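Local coordinates for dihydrodipicolinate synthase (Rhodopseudomonas palustris, PDB 3DZ1), which probably catalyses the pyruvate-dependent condensation that forms 4-hydroxy-tetrahydrodipicolinate in lysine biosynthesis, at residues A[91-96]-A[130-135]; A[220-226]-A[248-252]; A[267-271]-A[295-299]. All coordinates share one frame; numbering follows the deposited sequence.

Overall arrangement
The chain runs through an eight-stranded parallel TIM barrel and ends in helices packed against one side of it. Contact 1 comes first: helix 88-101 meets the end of helix 117-131, closing a loop that holds strand 105-108. Contact 2 follows the last barrel strand, 215-218, joining the start of helix 223-234 to helix 238-255. Contact 3 then pairs helix 260-271 with helix 289-301. The three loops follow one another without nesting or crossing. Contacts 2 and 3 have centres about 11 Å apart and touch, for example through Phe222 and Leu299, whereas contact 1 lies across the chain's centre, its nearest atoms about 21 Å from contact 2 and about 20 Å from contact 3.

Contact 1: A[91-96]-A[130-135]; sequences MRRLAR and AIGDDV
Arg92 and Arg96 reach from helix 88-101 to two different features at the end of helix 117-131, while Met91 and Ala95 rest on Ile131 beneath them. These are neighbouring outer helices of the TIM barrel, one following the third strand and one the fourth. Arg92 leaves its helix with CG anti to the backbone N (chi1 -180°) and stays extended as far as NE. Its aliphatic part therefore runs past the carbonyl of Ala130, with CG 3.2 Å from Ala130 O, before the guanidinium turns back so that NH1 donates to the same Ala130 O at 2.8 Å. The acceptor lies close to the guanidinium plane, so it is met at an edge.

Arg96 bends at chi2 and lays its guanidinium differently. One face lies over the carbonyl of Ile131, though that approach is too short in the model to carry weight, and the edge is turned to Asp134. NH1 meets the syn side of Asp134 OD1 at 3.0 Å in a salt bridge with an N-H...O angle of 162°; further bonds to the carboxylate are weak. The two flat groups are tilted 34° apart, so they are not coplanar. Asp134 is carried by the type I turn from Gly132 to Val135, which leads toward strand 137-141. Gly132 has a positive phi, where a CB would press on the carbonyl O of Ile131.

The apolar layer faces the barrel, and Ile131 and Val135 also touch Val106 of strand 105-108. Selenomethionine Met91 and Ile131 approach at a slant, and the methyl branch of Ile131 serves both helix partners: its CG2 lies 3.6 Å from Met91 CG and 3.7 Å from Ala95 CB.

Contact 2: A[220-226]-A[248-252]; sequences YCFPDML and HLPLI
His248 projects from helix 238-255 into the turn that follows the last barrel strand, to meet Tyr220. The His248 CB and CG each lie 3.5 Å from Tyr220 OH. With CG anti to the carbonyl carbon (chi1 -78°), His248 ND1 shares a 2.7 Å hydrogen bond with Tyr220 OH, which sits near the imidazole plane. The two rings meet rim to rim with planes 87° apart. His248 CD2 nears Met225 CB, while CE1 and, at the tip, NE2 lie 3.5 and 3.4 Å from Met225 CG, a selenomethionine. Phe222 CB is farther off from CE1, and the imidazole turns its edge toward the Phe222 face in an offset edge-to-face pair.

This aromatic cluster joins the start of helix 223-234, with Phe222 at the N-cap position, to helix 238-255, one of the helices that follow the barrel. Tyr220 is flanked on both faces: Phe222 N lies over one, and Ile252 CG1 makes a CH-pi contact with the other, 3.7 Å from the ring centroid. A phenylalanine in place of Tyr220 would probably leave His248 ND1 without its mate and the imidazole freer to turn. Leu251 CD2 lies 3.8 Å from Phe222 CE2, at that ring's edge.

Contact 3: A[267-271]-A[295-299]; sequences YVLKK and VDYLL
Val268 and Val295 meet on the buried side of two C-terminal helices, 260-271 and 289-301, outside the barrel. The short helix axes pass 12.0 Å apart at a signed crossing angle of -56°, so side-chain ends rather than backbones make the contact. On the buried side, Val268 CG2 lies 3.9 Å from Val295 CG1 and 4.3 Å from Leu299 CD1. Val295 CG1 also borders the edge of the Tyr267 ring. This layer continues inward, because Leu299 packs on Phe222 and Leu251, and Val268 on Cys221.

On its more exposed side the contact becomes polar. The Tyr267 ring brings its OH to the syn side of Asp296 OD1, donating a hydrogen bond of 2.6 Å, with ring and carboxylate planes 33° apart. The lysine part is looser. Lys271 starts out extended, with its CD 3.7 Å from Leu299 CD1, then bends at both chi3 and chi4, which together swing the ammonium toward the same acid. Even so, Lys271 NZ to Asp296 OD1 is a long 3.7 Å salt bridge. A water bridges them more closely, accepting from Lys271 NZ at 2.9 Å and donating to Asp296 OD2.

Asp296 is thus served at both oxygens, by a phenol and by a water-mediated lysine, which would probably favour its charged form. The direct bond comes from the tyrosine, and the lysine, long in its ion pair and bridged by water, probably contributes a weaker attraction.

Contact 1: A[91-96]-A[130-135]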
HETATM    1  N   MSE A  91      22.030  10.435  -6.236  1.00 16.19           N
HETATM    2  CA  MSE A  91      22.679   9.646  -5.201  1.00 15.47           C
HETATM    3  C   MSE A  91      24.194   9.674  -5.372  1.00 14.89           C
HETATM    4  O   MSE A  91      24.932   9.861  -4.404  1.00 13.06           O
HETATM    5  CB  MSE A  91      22.183   8.199  -5.249  1.00 17.37           C
HETATM    6  CG  MSE A  91      22.789   7.306  -4.174  1.00 19.12           C
HETATM    7 SE   MSE A  91      22.213   5.459  -4.325  1.00 23.93          SE
HETATM    8  CE  MSE A  91      20.329   5.740  -3.982  1.00 20.27           C
ATOM      9  N   ARG A  92      24.659   9.485  -6.601  1.00 14.83           N
ATOM     10  CA  ARG A  92      26.096   9.489  -6.859  1.00 16.00           C
ATOM     11  C   ARG A  92      26.714  10.842  -6.531  1.00 15.77           C
ATOM     12  O   ARG A  92      27.781  10.917  -5.918  1.00 15.50           O
ATOM     13  CB  ARG A  92      26.390   9.142  -8.320  1.00 16.74           C
ATOM     14  CG  ARG A  92      27.879   9.122  -8.640  1.00 20.73           C
ATOM     15  CD  ARG A  92      28.145   8.828 -10.108  1.00 26.03           C
ATOM     16  NE  ARG A  92      29.560   8.967 -10.446  1.00 31.27           N
ATOM     17  CZ  ARG A  92      30.517   8.135 -10.044  1.00 33.47           C
ATOM     18  NH1 ARG A  92      30.220   7.089  -9.284  1.00 34.87           N
ATOM     19  NH2 ARG A  92      31.777   8.352 -10.400  1.00 34.28           N
ATOM     20  N   ARG A  93      26.043  11.911  -6.941  1.00 16.25           N
ATOM     21  CA  ARG A  93      26.545  13.254  -6.685  1.00 15.59           C
ATOM     22  C   ARG A  93      26.750  13.500  -5.192  1.00 14.91           C
ATOM     23  O   ARG A  93      27.844  13.858  -4.759  1.00 13.68           O
ATOM     24  CB  ARG A  93      25.582  14.297  -7.259  1.00 18.82           C
ATOM     25  CG  ARG A  93      25.972  15.738  -6.957  1.00 22.69           C
ATOM     26  CD  ARG A  93      24.953  16.708  -7.531  1.00 25.60           C
ATOM     27  NE  ARG A  93      24.967  16.735  -8.995  1.00 31.05           N
ATOM     28  CZ  ARG A  93      25.905  17.335  -9.723  1.00 32.89           C
ATOM     29  NH1 ARG A  93      26.913  17.964  -9.126  1.00 32.50           N
ATOM     30  NH2 ARG A  93      25.835  17.309 -11.050  1.00 32.49           N
ATOM     31  N   LEU A  94      25.700  13.292  -4.406  1.00 13.03           N
ATOM     32  CA  LEU A  94      25.781  13.522  -2.966  1.00 13.88           C
ATOM     33  C   LEU A  94      26.748  12.581  -2.258  1.00 12.65           C
ATOM     34  O   LEU A  94      27.420  12.977  -1.304  1.00 12.11           O
ATOM     35  CB  LEU A  94      24.390  13.408  -2.330  1.00 14.79           C
ATOM     36  CG  LEU A  94      24.281  13.774  -0.847  1.00 16.27           C
ATOM     37  CD1 LEU A  94      24.809  15.189  -0.622  1.00 16.78           C
ATOM     38  CD2 LEU A  94      22.831  13.668  -0.396  1.00 16.16           C
ATOM     39  N   ALA A  95      26.823  11.338  -2.720  1.00 12.59           N
ATOM     40  CA  ALA A  95      27.720  10.365  -2.099  1.00 12.75           C
ATOM     41  C   ALA A  95      29.187  10.747  -2.293  1.00 14.89           C
ATOM     42  O   ALA A  95      29.954  10.798  -1.333  1.00 14.31           O
ATOM     43  CB  ALA A  95      27.462   8.981  -2.667  1.00 13.36           C
ATOM     44  N   ARG A  96      29.570  11.021  -3.538  1.00 15.90           N
ATOM     45  CA  ARG A  96      30.950  11.389  -3.848  1.00 17.14           C
ATOM     46  C   ARG A  96      31.346  12.701  -3.183  1.00 16.25           C
ATOM     47  O   ARG A  96      32.465  12.847  -2.688  1.00 16.11           O
ATOM     48  CB  ARG A  96      31.142  11.506  -5.360  1.00 20.99           C
ATOM     49  CG  ARG A  96      30.992  10.198  -6.120  1.00 25.28           C
ATOM     50  CD  ARG A  96      31.990   9.159  -5.645  1.00 29.93           C
ATOM     51  NE  ARG A  96      32.132   8.065  -6.603  1.00 33.88           N
ATOM     52  CZ  ARG A  96      32.771   6.926  -6.352  1.00 34.14           C
ATOM     53  NH1 ARG A  96      33.332   6.719  -5.168  1.00 33.47           N
ATOM     54  NH2 ARG A  96      32.855   5.991  -7.291  1.00 35.77           N
ATOM     55  N   ALA A 130      26.325   2.786  -8.693  1.00 16.87           N
ATOM     56  CA  ALA A 130      26.140   4.225  -8.816  1.00 19.19           C
ATOM     57  C   ALA A 130      27.095   5.059  -7.962  1.00 19.21           C
ATOM     58  O   ALA A 130      27.740   5.978  -8.468  1.00 20.57           O
ATOM     59  CB  ALA A 130      24.703   4.586  -8.474  1.00 18.08           C
ATOM     60  N   ILE A 131      27.184   4.749  -6.672  1.00 18.72           N
ATOM     61  CA  ILE A 131      28.055   5.504  -5.775  1.00 19.11           C
ATOM     62  C   ILE A 131      29.516   5.071  -5.827  1.00 18.45           C
ATOM     63  O   ILE A 131      30.397   5.811  -5.390  1.00 18.11           O
ATOM     64  CB  ILE A 131      27.591   5.403  -4.302  1.00 20.24           C
ATOM     65  CG1 ILE A 131      27.705   3.956  -3.817  1.00 22.43           C
ATOM     66  CG2 ILE A 131      26.163   5.914  -4.170  1.00 19.71           C
ATOM     67  CD1 ILE A 131      27.503   3.794  -2.328  1.00 22.94           C
ATOM     68  N   GLY A 132      29.768   3.877  -6.356  1.00 18.39           N
ATOM     69  CA  GLY A 132      31.126   3.368  -6.439  1.00 18.59           C
ATOM     70  C   GLY A 132      31.352   2.299  -5.388  1.00 20.09           C
ATOM     71  O   GLY A 132      30.954   2.468  -4.236  1.00 17.58           O
ATOM     72  N   ASP A 133      31.987   1.197  -5.773  1.00 22.49           N
ATOM     73  CA  ASP A 133      32.238   0.100  -4.836  1.00 26.59           C
ATOM     74  C   ASP A 133      33.247   0.443  -3.743  1.00 26.72           C
ATOM     75  O   ASP A 133      33.468  -0.342  -2.821  1.00 28.58           O
ATOM     76  CB  ASP A 133      32.716  -1.143  -5.590  1.00 30.31           C
ATOM     77  CG  ASP A 133      31.712  -1.623  -6.615  1.00 33.79           C
ATOM     78  OD1 ASP A 133      30.522  -1.763  -6.264  1.00 35.36           O
ATOM     79  OD2 ASP A 133      32.114  -1.868  -7.771  1.00 38.81           O
ATOM     80  N   ASP A 134      33.855   1.618  -3.844  1.00 26.95           N
ATOM     81  CA  ASP A 134      34.846   2.054  -2.872  1.00 25.94           C
ATOM     82  C   ASP A 134      34.225   2.829  -1.713  1.00 23.26           C
ATOM     83  O   ASP A 134      34.897   3.139  -0.731  1.00 24.81           O
ATOM     84  CB  ASP A 134      35.896   2.929  -3.564  1.00 29.53           C
ATOM     85  CG  ASP A 134      35.287   4.149  -4.241  1.00 31.99           C
ATOM     86  OD1 ASP A 134      34.418   3.973  -5.121  1.00 34.38           O
ATOM     87  OD2 ASP A 134      35.680   5.282  -3.895  1.00 33.82           O
ATOM     88  N   VAL A 135      32.940   3.139  -1.831  1.00 18.70           N
ATOM     89  CA  VAL A 135      32.245   3.900  -0.804  1.00 14.71           C
ATOM     90  C   VAL A 135      31.578   3.027   0.258  1.00 12.97           C
ATOM     91  O   VAL A 135      30.676   2.243  -0.045  1.00  9.64           O
ATOM     92  CB  VAL A 135      31.173   4.813  -1.444  1.00 15.62           C
ATOM     93  CG1 VAL A 135      30.458   5.626  -0.371  1.00 13.28           C
ATOM     94  CG2 VAL A 135      31.828   5.735  -2.468  1.00 16.63           C
TER

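Contact 2: A[220-226]-A[248-252]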
ATOM      1  N   TYR A 220      16.845  10.049  19.162  1.00 11.13           N
ATOM      2  CA  TYR A 220      16.296  10.375  20.481  1.00 12.95           C
ATOM      3  C   TYR A 220      16.954  11.636  21.050  1.00 12.58           C
ATOM      4  O   TYR A 220      18.176  11.798  20.962  1.00 12.13           O
ATOM      5  CB  TYR A 220      16.507   9.191  21.431  1.00 13.76           C
ATOM      6  CG  TYR A 220      15.921   9.378  22.813  1.00 14.08           C
ATOM      7  CD1 TYR A 220      14.590   9.769  22.986  1.00 14.98           C
ATOM      8  CD2 TYR A 220      16.692   9.146  23.951  1.00 15.25           C
ATOM      9  CE1 TYR A 220      14.045   9.925  24.262  1.00 15.03           C
ATOM     10  CE2 TYR A 220      16.158   9.297  25.228  1.00 15.01           C
ATOM     11  CZ  TYR A 220      14.836   9.687  25.377  1.00 14.80           C
ATOM     12  OH  TYR A 220      14.315   9.830  26.643  1.00 13.01           O
ATOM     13  N   CYS A 221      16.141  12.517  21.638  1.00 10.47           N
ATOM     14  CA  CYS A 221      16.635  13.779  22.193  1.00 10.10           C
ATOM     15  C   CYS A 221      17.597  13.675  23.375  1.00 10.25           C
ATOM     16  O   CYS A 221      18.086  14.691  23.870  1.00  8.13           O
ATOM     17  CB  CYS A 221      15.459  14.707  22.548  1.00 11.75           C
ATOM     18  SG  CYS A 221      14.221  14.017  23.658  1.00 12.72           S
ATOM     19  N   PHE A 222      17.862  12.456  23.838  1.00  9.97           N
ATOM     20  CA  PHE A 222      18.820  12.250  24.918  1.00  9.43           C
ATOM     21  C   PHE A 222      19.824  11.196  24.471  1.00  9.46           C
ATOM     22  O   PHE A 222      19.943  10.128  25.072  1.00  8.45           O
ATOM     23  CB  PHE A 222      18.121  11.818  26.206  1.00 12.02           C
ATOM     24  CG  PHE A 222      17.493  12.957  26.952  1.00 13.94           C
ATOM     25  CD1 PHE A 222      18.256  13.748  27.806  1.00 15.53           C
ATOM     26  CD2 PHE A 222      16.148  13.269  26.771  1.00 13.53           C
ATOM     27  CE1 PHE A 222      17.688  14.838  28.469  1.00 15.07           C
ATOM     28  CE2 PHE A 222      15.570  14.355  27.429  1.00 14.60           C
ATOM     29  CZ  PHE A 222      16.343  15.141  28.280  1.00 15.85           C
ATOM     30  N   PRO A 223      20.562  11.487  23.388  1.00 10.48           N
ATOM     31  CA  PRO A 223      21.546  10.520  22.901  1.00  9.99           C
ATOM     32  C   PRO A 223      22.594  10.288  23.978  1.00 11.04           C
ATOM     33  O   PRO A 223      23.190   9.214  24.053  1.00 10.93           O
ATOM     34  CB  PRO A 223      22.110  11.199  21.655  1.00  9.64           C
ATOM     35  CG  PRO A 223      22.018  12.655  22.005  1.00 10.35           C
ATOM     36  CD  PRO A 223      20.652  12.752  22.638  1.00  9.78           C
ATOM     37  N   ASP A 224      22.804  11.304  24.814  1.00  9.09           N
ATOM     38  CA  ASP A 224      23.768  11.209  25.895  1.00 11.60           C
ATOM     39  C   ASP A 224      23.395  10.092  26.872  1.00 10.77           C
ATOM     40  O   ASP A 224      24.274   9.394  27.391  1.00  9.93           O
ATOM     41  CB  ASP A 224      23.908  12.571  26.615  1.00 10.79           C
ATOM     42  CG  ASP A 224      22.568  13.192  27.010  1.00 13.25           C
ATOM     43  OD1 ASP A 224      21.604  13.129  26.220  1.00 11.16           O
ATOM     44  OD2 ASP A 224      22.487  13.777  28.112  1.00 12.70           O
HETATM   45  N   MSE A 225      22.100   9.894  27.102  1.00 10.22           N
HETATM   46  CA  MSE A 225      21.668   8.844  28.014  1.00 11.34           C
HETATM   47  C   MSE A 225      21.664   7.466  27.353  1.00 10.80           C
HETATM   48  O   MSE A 225      21.869   6.458  28.023  1.00  9.72           O
HETATM   49  CB  MSE A 225      20.289   9.168  28.590  1.00 14.68           C
HETATM   50  CG  MSE A 225      20.281  10.402  29.489  1.00 18.09           C
HETATM   51 SE   MSE A 225      21.510  10.286  31.008  1.00 27.84          SE
HETATM   52  CE  MSE A 225      23.009  11.244  30.264  1.00 20.04           C
ATOM     53  N   LEU A 226      21.428   7.407  26.046  1.00  8.74           N
ATOM     54  CA  LEU A 226      21.458   6.116  25.374  1.00  8.07           C
ATOM     55  C   LEU A 226      22.913   5.644  25.289  1.00  8.11           C
ATOM     56  O   LEU A 226      23.180   4.443  25.184  1.00  7.09           O
ATOM     57  CB  LEU A 226      20.822   6.203  23.982  1.00  8.06           C
ATOM     58  CG  LEU A 226      19.321   6.518  23.972  1.00  9.71           C
ATOM     59  CD1 LEU A 226      18.768   6.285  22.569  1.00  8.31           C
ATOM     60  CD2 LEU A 226      18.584   5.633  24.976  1.00  8.47           C
ATOM     61  N   HIS A 248      13.645   6.140  30.529  1.00 10.43           N
ATOM     62  CA  HIS A 248      13.510   6.917  29.303  1.00 10.16           C
ATOM     63  C   HIS A 248      12.407   6.432  28.372  1.00  8.91           C
ATOM     64  O   HIS A 248      11.958   7.172  27.507  1.00  9.10           O
ATOM     65  CB  HIS A 248      14.843   6.930  28.552  1.00 11.15           C
ATOM     66  CG  HIS A 248      15.840   7.881  29.132  1.00 13.08           C
ATOM     67  ND1 HIS A 248      15.951   9.188  28.707  1.00 12.31           N
ATOM     68  CD2 HIS A 248      16.704   7.746  30.165  1.00 14.38           C
ATOM     69  CE1 HIS A 248      16.838   9.818  29.457  1.00 12.68           C
ATOM     70  NE2 HIS A 248      17.309   8.965  30.350  1.00 13.95           N
ATOM     71  N   LEU A 249      11.955   5.200  28.557  1.00  8.94           N
ATOM     72  CA  LEU A 249      10.934   4.647  27.672  1.00  8.32           C
ATOM     73  C   LEU A 249       9.684   5.509  27.484  1.00  8.61           C
ATOM     74  O   LEU A 249       9.158   5.602  26.373  1.00  6.85           O
ATOM     75  CB  LEU A 249      10.544   3.240  28.134  1.00  8.33           C
ATOM     76  CG  LEU A 249       9.645   2.467  27.165  1.00  9.08           C
ATOM     77  CD1 LEU A 249      10.295   2.410  25.784  1.00 10.40           C
ATOM     78  CD2 LEU A 249       9.408   1.062  27.708  1.00 10.28           C
ATOM     79  N   PRO A 250       9.185   6.146  28.556  1.00  9.37           N
ATOM     80  CA  PRO A 250       7.989   6.976  28.379  1.00  7.82           C
ATOM     81  C   PRO A 250       8.206   8.074  27.337  1.00  7.91           C
ATOM     82  O   PRO A 250       7.339   8.319  26.501  1.00  8.13           O
ATOM     83  CB  PRO A 250       7.753   7.538  29.779  1.00  7.98           C
ATOM     84  CG  PRO A 250       8.196   6.406  30.650  1.00  9.85           C
ATOM     85  CD  PRO A 250       9.509   5.998  29.986  1.00  7.53           C
ATOM     86  N   LEU A 251       9.365   8.726  27.382  1.00  7.61           N
ATOM     87  CA  LEU A 251       9.672   9.790  26.428  1.00  7.25           C
ATOM     88  C   LEU A 251      10.090   9.205  25.091  1.00  6.80           C
ATOM     89  O   LEU A 251       9.781   9.758  24.040  1.00  6.16           O
ATOM     90  CB  LEU A 251      10.772  10.706  26.973  1.00  9.44           C
ATOM     91  CG  LEU A 251      11.162  11.891  26.086  1.00  9.46           C
ATOM     92  CD1 LEU A 251       9.943  12.766  25.822  1.00 10.29           C
ATOM     93  CD2 LEU A 251      12.270  12.692  26.769  1.00  9.16           C
ATOM     94  N   ILE A 252      10.806   8.087  25.122  1.00  6.63           N
ATOM     95  CA  ILE A 252      11.214   7.436  23.886  1.00  6.84           C
ATOM     96  C   ILE A 252       9.964   7.110  23.070  1.00  7.82           C
ATOM     97  O   ILE A 252       9.907   7.375  21.866  1.00  6.44           O
ATOM     98  CB  ILE A 252      11.985   6.121  24.172  1.00  6.88           C
ATOM     99  CG1 ILE A 252      13.384   6.452  24.695  1.00  7.34           C
ATOM    100  CG2 ILE A 252      12.043   5.256  22.910  1.00  6.88           C
ATOM    101  CD1 ILE A 252      14.173   5.246  25.182  1.00  7.64           C
TER

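Contact 3: A[267-271]-A[295-299]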
ATOM      1  N   TYR A 267      11.759  20.343  19.770  1.00 10.06           N
ATOM      2  CA  TYR A 267      11.281  21.087  20.928  1.00 10.22           C
ATOM      3  C   TYR A 267      12.237  20.860  22.104  1.00 11.34           C
ATOM      4  O   TYR A 267      12.660  21.804  22.768  1.00 10.48           O
ATOM      5  CB  TYR A 267       9.872  20.620  21.309  1.00 13.09           C
ATOM      6  CG  TYR A 267       9.384  21.151  22.640  1.00 15.85           C
ATOM      7  CD1 TYR A 267       9.099  22.505  22.814  1.00 18.58           C
ATOM      8  CD2 TYR A 267       9.225  20.301  23.735  1.00 15.77           C
ATOM      9  CE1 TYR A 267       8.669  23.001  24.048  1.00 18.71           C
ATOM     10  CE2 TYR A 267       8.797  20.784  24.972  1.00 16.27           C
ATOM     11  CZ  TYR A 267       8.522  22.134  25.121  1.00 17.27           C
ATOM     12  OH  TYR A 267       8.110  22.616  26.340  1.00 15.62           O
ATOM     13  N   VAL A 268      12.584  19.603  22.355  1.00  8.34           N
ATOM     14  CA  VAL A 268      13.479  19.275  23.462  1.00  8.77           C
ATOM     15  C   VAL A 268      14.917  19.751  23.236  1.00  9.15           C
ATOM     16  O   VAL A 268      15.549  20.289  24.147  1.00  7.73           O
ATOM     17  CB  VAL A 268      13.490  17.752  23.735  1.00  8.71           C
ATOM     18  CG1 VAL A 268      14.480  17.429  24.844  1.00  7.86           C
ATOM     19  CG2 VAL A 268      12.091  17.286  24.136  1.00  9.67           C
ATOM     20  N   LEU A 269      15.432  19.561  22.027  1.00  9.56           N
ATOM     21  CA  LEU A 269      16.797  19.981  21.728  1.00 11.31           C
ATOM     22  C   LEU A 269      16.944  21.493  21.895  1.00 11.46           C
ATOM     23  O   LEU A 269      18.022  21.986  22.224  1.00 11.83           O
ATOM     24  CB  LEU A 269      17.187  19.564  20.306  1.00 11.33           C
ATOM     25  CG  LEU A 269      17.338  18.053  20.101  1.00 12.92           C
ATOM     26  CD1 LEU A 269      17.533  17.743  18.623  1.00 12.04           C
ATOM     27  CD2 LEU A 269      18.520  17.547  20.917  1.00 10.35           C
ATOM     28  N   LYS A 270      15.857  22.224  21.668  1.00 11.45           N
ATOM     29  CA  LYS A 270      15.883  23.675  21.825  1.00 11.34           C
ATOM     30  C   LYS A 270      15.894  23.975  23.322  1.00 11.29           C
ATOM     31  O   LYS A 270      16.653  24.815  23.799  1.00 10.63           O
ATOM     32  CB  LYS A 270      14.641  24.307  21.183  1.00 13.51           C
ATOM     33  CG  LYS A 270      14.556  25.819  21.354  1.00 13.20           C
ATOM     34  CD  LYS A 270      13.225  26.354  20.848  1.00 18.18           C
ATOM     35  CE  LYS A 270      13.053  27.827  21.188  1.00 19.39           C
ATOM     36  NZ  LYS A 270      11.655  28.286  20.920  1.00 23.40           N
ATOM     37  N   LYS A 271      15.040  23.268  24.055  1.00 11.29           N
ATOM     38  CA  LYS A 271      14.937  23.429  25.497  1.00 12.76           C
ATOM     39  C   LYS A 271      16.273  23.081  26.158  1.00 13.27           C
ATOM     40  O   LYS A 271      16.608  23.615  27.220  1.00 11.60           O
ATOM     41  CB  LYS A 271      13.822  22.526  26.030  1.00 14.42           C
ATOM     42  CG  LYS A 271      13.597  22.605  27.524  1.00 20.97           C
ATOM     43  CD  LYS A 271      12.446  21.694  27.956  1.00 23.75           C
ATOM     44  CE  LYS A 271      11.099  22.209  27.467  1.00 23.57           C
ATOM     45  NZ  LYS A 271      10.758  23.515  28.100  1.00 25.28           N
ATOM     46  N   VAL A 295       5.031  16.652  27.101  1.00  8.07           N
ATOM     47  CA  VAL A 295       6.456  16.379  26.939  1.00  8.84           C
ATOM     48  C   VAL A 295       7.185  16.915  28.172  1.00  7.91           C
ATOM     49  O   VAL A 295       8.072  16.256  28.712  1.00  7.54           O
ATOM     50  CB  VAL A 295       7.032  17.063  25.676  1.00  7.49           C
ATOM     51  CG1 VAL A 295       8.561  16.922  25.650  1.00  8.22           C
ATOM     52  CG2 VAL A 295       6.421  16.433  24.426  1.00  9.09           C
ATOM     53  N   ASP A 296       6.807  18.114  28.610  1.00  8.51           N
ATOM     54  CA  ASP A 296       7.422  18.714  29.791  1.00  8.86           C
ATOM     55  C   ASP A 296       7.225  17.813  31.004  1.00  9.39           C
ATOM     56  O   ASP A 296       8.122  17.671  31.836  1.00 10.49           O
ATOM     57  CB  ASP A 296       6.811  20.088  30.097  1.00  8.23           C
ATOM     58  CG  ASP A 296       7.209  21.150  29.089  1.00 10.72           C
ATOM     59  OD1 ASP A 296       8.172  20.919  28.328  1.00 11.11           O
ATOM     60  OD2 ASP A 296       6.565  22.224  29.068  1.00 11.20           O
ATOM     61  N   TYR A 297       6.042  17.214  31.111  1.00 10.20           N
ATOM     62  CA  TYR A 297       5.745  16.331  32.235  1.00 10.41           C
ATOM     63  C   TYR A 297       6.697  15.136  32.229  1.00 10.55           C
ATOM     64  O   TYR A 297       7.265  14.776  33.262  1.00 10.46           O
ATOM     65  CB  TYR A 297       4.297  15.837  32.161  1.00 11.48           C
ATOM     66  CG  TYR A 297       3.893  14.966  33.329  1.00 14.93           C
ATOM     67  CD1 TYR A 297       3.834  15.481  34.624  1.00 14.26           C
ATOM     68  CD2 TYR A 297       3.571  13.624  33.143  1.00 16.69           C
ATOM     69  CE1 TYR A 297       3.461  14.677  35.707  1.00 15.26           C
ATOM     70  CE2 TYR A 297       3.195  12.812  34.217  1.00 16.14           C
ATOM     71  CZ  TYR A 297       3.142  13.344  35.492  1.00 16.04           C
ATOM     72  OH  TYR A 297       2.761  12.542  36.545  1.00 13.20           O
ATOM     73  N   LEU A 298       6.868  14.522  31.065  1.00  9.71           N
ATOM     74  CA  LEU A 298       7.758  13.373  30.943  1.00  9.42           C
ATOM     75  C   LEU A 298       9.187  13.780  31.292  1.00 10.37           C
ATOM     76  O   LEU A 298       9.903  13.043  31.976  1.00 10.53           O
ATOM     77  CB  LEU A 298       7.703  12.809  29.522  1.00  9.24           C
ATOM     78  CG  LEU A 298       6.357  12.213  29.091  1.00  8.42           C
ATOM     79  CD1 LEU A 298       6.458  11.705  27.662  1.00  9.52           C
ATOM     80  CD2 LEU A 298       5.961  11.085  30.037  1.00 10.20           C
ATOM     81  N   LEU A 299       9.594  14.953  30.821  1.00 11.18           N
ATOM     82  CA  LEU A 299      10.931  15.467  31.093  1.00 10.61           C
ATOM     83  C   LEU A 299      11.155  15.656  32.589  1.00 13.79           C
ATOM     84  O   LEU A 299      12.234  15.351  33.109  1.00 12.58           O
ATOM     85  CB  LEU A 299      11.141  16.808  30.376  1.00 10.21           C
ATOM     86  CG  LEU A 299      11.300  16.766  28.853  1.00 11.35           C
ATOM     87  CD1 LEU A 299      11.291  18.188  28.278  1.00 11.41           C
ATOM     88  CD2 LEU A 299      12.602  16.053  28.500  1.00 10.89           C
TER
HETATM   89  O   HOH W   1       8.222  24.448  29.102  1.00 19.50           O